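Local coordinates for protein NADP-dependent glyceraldehyde-3-phosphate dehydrogenase (Bacillus halodurans, PDB 3PRL) that probably oxidises glyceraldehyde 3-phosphate with NADP+, without phosphorylating it, as a member of the aldehyde dehydrogenase family, at residues I14-G18 with E209-V214; G154-S160 with N181-P187. One frame throughout, in Å; residues are numbered along the deposited sequence.

In the fold
Contacts 1 and 2 lie side by side, their centres about 11 Å apart. Contact 2 joins the parallel strands 144-159 and 182-186, which helix 167-178 connects. Strand 212-214, reached through helix 192-204, is the next neighbour of 182-186. Contact 1 sets the N-terminal strand 10-16, from another sheet, against it. Contact 2 is nested inside the long chain loop that contact 1 closes. The contacts touch through two probable hydrogen bonds, V183 N to I211 O and F185 N to Q213 O, each 2.7 Å. Strands 144-159, 182-186 and 212-214 belong to the parallel, Rossmann-like part of one sheet in the coenzyme domain. S160 and K186 of contact 2 bind NADP+ in this protein; the coenzyme is absent from this chain.

Contact 1: residues I14-G18 with E209-V214; sequences ILRNG and EGIIQV
Two hydrogen bonds join the amide of Q213 to N17. Its OE1 receives N17 N at 2.7 Å, in the carbonyl plane and on a lone pair. Its NE2 gives a hydrogen to N17 OD1, also at 2.7 Å. OD1 lies nearly in the Q213 amide plane, but NE2 stands above the plane of the N17 carbonyl, and the two amides are turned 43° apart. The Q213 chain bends at chi2 (-81°), which carries its end over to N17. NE2 also has a weak bond to A54 O. A leucine in place of Q213 would probably leave N17 N and OD1 without these partners and their loop freer to move.

The backbones meet through one direct bond, V214 N to L15 O at 2.9 Å. This lays the N-terminal strand 10-16, from a separate small sheet, against the outer side of strand 212-214 of the Rossmann-like coenzyme domain, without merging the sheets. The strand directions differ by 137°.

A water links the two segments, accepting from G18 N and G210 N and donating to I212 O.

L15 CD2 packs 3.6 Å from I212 CG2, the side chains crossing at about a right angle. L15 CB rests 4.0 Å from V214 CG2.

Contact 2: residues G154-S160 with N181-P187; sequences GVVLAIS and NTVVFKP
N181 OD1 receives G154 N at 2.9 Å, with the donor tilted 15° from the carbonyl plane, and takes a weaker bond from L153 N. N181 ND2 bonds to M473 O and A176 O, so both ends of this buried amide are held. N181 lies where a beta-alpha-beta crossover returns to the sheet: strand 144-159 leads through helix 167-178 into strand 182-186. This is a Rossmann-like unit of the coenzyme domain.

The two strands run parallel. The backbone bonds alternate from T182 N with G154 O to K186 N with A158 O. The shortest is V156 N to T182 O, 2.7 Å. The last, S160 N to K186 O, is weak at 3.3 Å.

V155, L157, T182, V184, I159 and K186 share one face of the sheet. V184 straddles two neighbours there: its CG2 is 3.8 Å from V155 CG1, and its CG1 is 3.8 Å from L157 CD1. T182 OG1 lies beside V155 CG2 and bonds to A58 O. The K186 chain bends at chi2 (40°), and its NZ turns back to a weak bond with P187 O.

V156, A158, V183 and F185 line the other face, where helix 167-178 covers V183 and F185. P187 CD sits 3.9 Å above the F185 ring plane, over its centre. At the ring edge, S160 OG lies 3.3 Å from F185 CE1.

Contact 1: residues I14-G18 with E209-V214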
loop_
_atom_site.group_PDB
_atom_site.type_symbol
_atom_site.label_atom_id
_atom_site.label_comp_id
_atom_site.label_asym_id
_atom_site.label_seq_id
_atom_site.Cartn_x
_atom_site.Cartn_y
_atom_site.Cartn_z
ATOM N N ILE D 14 -7.714 24.746 33.542
ATOM C CA ILE D 14 -7.098 23.629 32.827
ATOM C C ILE D 14 -7.884 22.354 33.050
ATOM O O ILE D 14 -8.571 22.216 34.061
ATOM C CB ILE D 14 -5.591 23.405 33.219
ATOM C CG1 ILE D 14 -5.416 23.043 34.707
ATOM C CG2 ILE D 14 -4.744 24.619 32.839
ATOM C CD1 ILE D 14 -5.236 21.546 34.971
ATOM N N LEU D 15 -7.770 21.434 32.092
ATOM C CA LEU D 15 -8.412 20.137 32.166
ATOM C C LEU D 15 -7.467 19.081 32.704
ATOM O O LEU D 15 -6.391 18.844 32.144
ATOM C CB LEU D 15 -8.891 19.703 30.775
ATOM C CG LEU D 15 -9.637 18.369 30.644
ATOM C CD1 LEU D 15 -10.997 18.393 31.345
ATOM C CD2 LEU D 15 -9.812 18.043 29.175
ATOM N N ARG D 16 -7.892 18.458 33.793
ATOM C CA ARG D 16 -7.292 17.241 34.304
ATOM C C ARG D 16 -8.409 16.250 34.656
ATOM O O ARG D 16 -9.370 16.614 35.336
ATOM C CB ARG D 16 -6.442 17.528 35.539
ATOM C CG ARG D 16 -5.695 16.296 36.045
ATOM C CD ARG D 16 -4.886 16.550 37.312
ATOM N NE ARG D 16 -5.737 17.020 38.406
ATOM C CZ ARG D 16 -5.708 18.248 38.904
ATOM N NH1 ARG D 16 -6.534 18.575 39.892
ATOM N NH2 ARG D 16 -4.854 19.146 38.424
ATOM N N ASN D 17 -8.287 15.014 34.169
ATOM C CA ASN D 17 -9.198 13.909 34.515
ATOM C C ASN D 17 -10.703 14.195 34.349
ATOM O O ASN D 17 -11.528 13.730 35.136
ATOM C CB ASN D 17 -8.888 13.395 35.932
ATOM C CG ASN D 17 -7.458 12.884 36.072
ATOM O OD1 ASN D 17 -6.834 12.467 35.096
ATOM N ND2 ASN D 17 -6.940 12.901 37.294
ATOM N N GLY D 18 -11.048 14.969 33.322
ATOM C CA GLY D 18 -12.451 15.262 33.009
ATOM C C GLY D 18 -12.997 16.532 33.635
ATOM O O GLY D 18 -13.958 17.119 33.122
ATOM N N GLU D 209 -12.799 11.052 30.350
ATOM C CA GLU D 209 -11.864 11.631 31.331
ATOM C C GLU D 209 -10.430 11.139 31.137
ATOM O O GLU D 209 -10.210 9.956 30.953
ATOM C CB GLU D 209 -12.343 11.285 32.749
ATOM C CG GLU D 209 -12.749 9.824 32.884
ATOM C CD GLU D 209 -13.365 9.476 34.219
ATOM O OE1 GLU D 209 -14.410 10.068 34.587
ATOM O OE2 GLU D 209 -12.807 8.582 34.884
ATOM N N GLY D 210 -9.463 12.056 31.166
ATOM C CA GLY D 210 -8.038 11.702 31.078
ATOM C C GLY D 210 -7.393 11.666 29.697
ATOM O O GLY D 210 -6.200 11.961 29.562
ATOM N N ILE D 211 -8.165 11.301 28.672
ATOM C CA ILE D 211 -7.660 11.168 27.284
ATOM C C ILE D 211 -6.913 12.398 26.792
ATOM O O ILE D 211 -5.903 12.287 26.080
ATOM C CB ILE D 211 -8.816 10.867 26.295
ATOM C CG1 ILE D 211 -9.654 9.697 26.794
ATOM C CG2 ILE D 211 -8.285 10.598 24.878
ATOM C CD1 ILE D 211 -8.840 8.504 27.234
ATOM N N ILE D 212 -7.447 13.561 27.169
ATOM C CA ILE D 212 -6.824 14.856 26.973
ATOM C C ILE D 212 -6.653 15.554 28.330
ATOM O O ILE D 212 -7.619 15.728 29.085
ATOM C CB ILE D 212 -7.645 15.748 25.976
ATOM C CG1 ILE D 212 -6.997 17.138 25.782
ATOM C CG2 ILE D 212 -9.113 15.868 26.401
ATOM C CD1 ILE D 212 -5.720 17.114 24.936
ATOM N N GLN D 213 -5.406 15.911 28.631
ATOM C CA GLN D 213 -5.060 16.746 29.782
ATOM C C GLN D 213 -4.362 18.003 29.265
ATOM O O GLN D 213 -3.549 17.925 28.334
ATOM C CB GLN D 213 -4.138 15.985 30.737
ATOM C CG GLN D 213 -4.561 14.531 30.993
ATOM C CD GLN D 213 -5.658 14.395 32.033
ATOM O OE1 GLN D 213 -6.710 15.054 31.956
ATOM N NE2 GLN D 213 -5.418 13.540 33.027
ATOM N N VAL D 214 -4.702 19.159 29.841
ATOM C CA VAL D 214 -4.027 20.416 29.481
ATOM C C VAL D 214 -3.068 20.812 30.590
ATOM O O VAL D 214 -3.459 20.928 31.747
ATOM C CB VAL D 214 -5.011 21.587 29.219
ATOM C CG1 VAL D 214 -4.256 22.826 28.697
ATOM C CG2 VAL D 214 -6.114 21.168 28.252
HETATM O O HOH W 1 -9.226 14.788 30.751
#

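Contact 2: residues G154-S160 with N181-P187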
loop_
_atom_site.group_PDB
_atom_site.type_symbol
_atom_site.label_atom_id
_atom_site.label_comp_id
_atom_site.label_asym_id
_atom_site.label_seq_id
_atom_site.Cartn_x
_atom_site.Cartn_y
_atom_site.Cartn_z
ATOM N N GLY D 154 1.206 5.153 23.636
ATOM C CA GLY D 154 0.863 5.471 25.037
ATOM C C GLY D 154 0.339 6.885 25.309
ATOM O O GLY D 154 -0.709 7.272 24.812
ATOM N N VAL D 155 1.056 7.637 26.138
ATOM C CA VAL D 155 0.741 9.042 26.383
ATOM C C VAL D 155 1.649 9.912 25.524
ATOM O O VAL D 155 2.882 9.793 25.591
ATOM C CB VAL D 155 0.896 9.421 27.891
ATOM C CG1 VAL D 155 0.570 10.884 28.109
ATOM C CG2 VAL D 155 -0.019 8.569 28.759
ATOM N N VAL D 156 1.043 10.772 24.712
ATOM C CA VAL D 156 1.779 11.641 23.781
ATOM C C VAL D 156 1.818 13.056 24.307
ATOM O O VAL D 156 0.780 13.614 24.682
ATOM C CB VAL D 156 1.174 11.593 22.324
ATOM C CG1 VAL D 156 1.695 12.714 21.425
ATOM C CG2 VAL D 156 1.465 10.235 21.668
ATOM N N LEU D 157 3.020 13.631 24.349
ATOM C CA LEU D 157 3.182 15.027 24.739
ATOM C C LEU D 157 3.182 15.887 23.495
ATOM O O LEU D 157 4.040 15.725 22.622
ATOM C CB LEU D 157 4.474 15.246 25.545
ATOM C CG LEU D 157 4.700 16.723 25.941
ATOM C CD1 LEU D 157 3.835 17.108 27.125
ATOM C CD2 LEU D 157 6.157 17.015 26.226
ATOM N N ALA D 158 2.181 16.758 23.411
ATOM C CA ALA D 158 2.003 17.678 22.299
ATOM C C ALA D 158 2.287 19.074 22.802
ATOM O O ALA D 158 1.639 19.550 23.755
ATOM C CB ALA D 158 0.583 17.605 21.754
ATOM N N ILE D 159 3.263 19.717 22.167
ATOM C CA ILE D 159 3.689 21.057 22.544
ATOM C C ILE D 159 3.559 21.948 21.321
ATOM O O ILE D 159 4.285 21.783 20.345
ATOM C CB ILE D 159 5.151 21.081 23.057
ATOM C CG1 ILE D 159 5.472 19.816 23.873
ATOM C CG2 ILE D 159 5.430 22.403 23.847
ATOM C CD1 ILE D 159 6.992 19.510 23.948
ATOM N N SER D 160 2.624 22.880 21.382
ATOM C CA SER D 160 2.304 23.723 20.238
ATOM C C SER D 160 2.783 25.185 20.396
ATOM O O SER D 160 2.998 25.642 21.522
ATOM C CB SER D 160 0.804 23.635 19.927
ATOM O OG SER D 160 0.022 24.176 20.976
ATOM N N ASN D 181 -3.814 6.648 21.503
ATOM C CA ASN D 181 -2.926 7.252 22.512
ATOM C C ASN D 181 -3.755 8.197 23.374
ATOM O O ASN D 181 -4.887 8.487 23.041
ATOM C CB ASN D 181 -1.804 8.045 21.825
ATOM C CG ASN D 181 -0.920 7.169 20.939
ATOM O OD1 ASN D 181 0.020 6.547 21.429
ATOM N ND2 ASN D 181 -1.217 7.129 19.625
ATOM N N THR D 182 -3.188 8.659 24.489
ATOM C CA THR D 182 -3.751 9.793 25.221
ATOM C C THR D 182 -2.795 10.993 25.116
ATOM O O THR D 182 -1.664 10.850 24.644
ATOM C CB THR D 182 -4.132 9.431 26.673
ATOM O OG1 THR D 182 -2.985 8.931 27.373
ATOM C CG2 THR D 182 -5.222 8.369 26.668
ATOM N N VAL D 183 -3.268 12.174 25.512
ATOM C CA VAL D 183 -2.494 13.391 25.312
ATOM C C VAL D 183 -2.292 14.214 26.578
ATOM O O VAL D 183 -3.228 14.497 27.345
ATOM C CB VAL D 183 -3.054 14.273 24.165
ATOM C CG1 VAL D 183 -2.307 15.579 24.085
ATOM C CG2 VAL D 183 -2.961 13.565 22.815
ATOM N N VAL D 184 -1.036 14.583 26.794
ATOM C CA VAL D 184 -0.715 15.720 27.642
ATOM C C VAL D 184 -0.433 16.893 26.706
ATOM O O VAL D 184 0.503 16.840 25.903
ATOM C CB VAL D 184 0.457 15.409 28.585
ATOM C CG1 VAL D 184 0.849 16.641 29.377
ATOM C CG2 VAL D 184 0.045 14.317 29.529
ATOM N N PHE D 185 -1.300 17.905 26.767
ATOM C CA PHE D 185 -1.249 19.081 25.896
ATOM C C PHE D 185 -0.655 20.302 26.608
ATOM O O PHE D 185 -1.213 20.787 27.603
ATOM C CB PHE D 185 -2.653 19.426 25.382
ATOM C CG PHE D 185 -2.713 20.680 24.499
ATOM C CD1 PHE D 185 -1.703 20.957 23.567
ATOM C CD2 PHE D 185 -3.794 21.566 24.591
ATOM C CE1 PHE D 185 -1.736 22.093 22.765
ATOM C CE2 PHE D 185 -3.850 22.706 23.772
ATOM C CZ PHE D 185 -2.819 22.972 22.857
ATOM N N LYS D 186 0.467 20.793 26.088
ATOM C CA LYS D 186 1.076 22.054 26.576
ATOM C C LYS D 186 1.107 23.129 25.492
ATOM O O LYS D 186 2.003 23.111 24.651
ATOM C CB LYS D 186 2.495 21.811 27.134
ATOM C CG LYS D 186 3.237 23.086 27.676
ATOM C CD LYS D 186 2.301 24.037 28.444
ATOM C CE LYS D 186 2.756 25.494 28.404
ATOM N NZ LYS D 186 1.584 26.437 28.478
ATOM N N PRO D 187 0.137 24.083 25.514
ATOM C CA PRO D 187 0.169 25.168 24.515
ATOM C C PRO D 187 1.307 26.141 24.765
ATOM O O PRO D 187 1.786 26.223 25.877
ATOM C CB PRO D 187 -1.166 25.902 24.739
ATOM C CG PRO D 187 -1.597 25.534 26.104
ATOM C CD PRO D 187 -1.059 24.162 26.374
#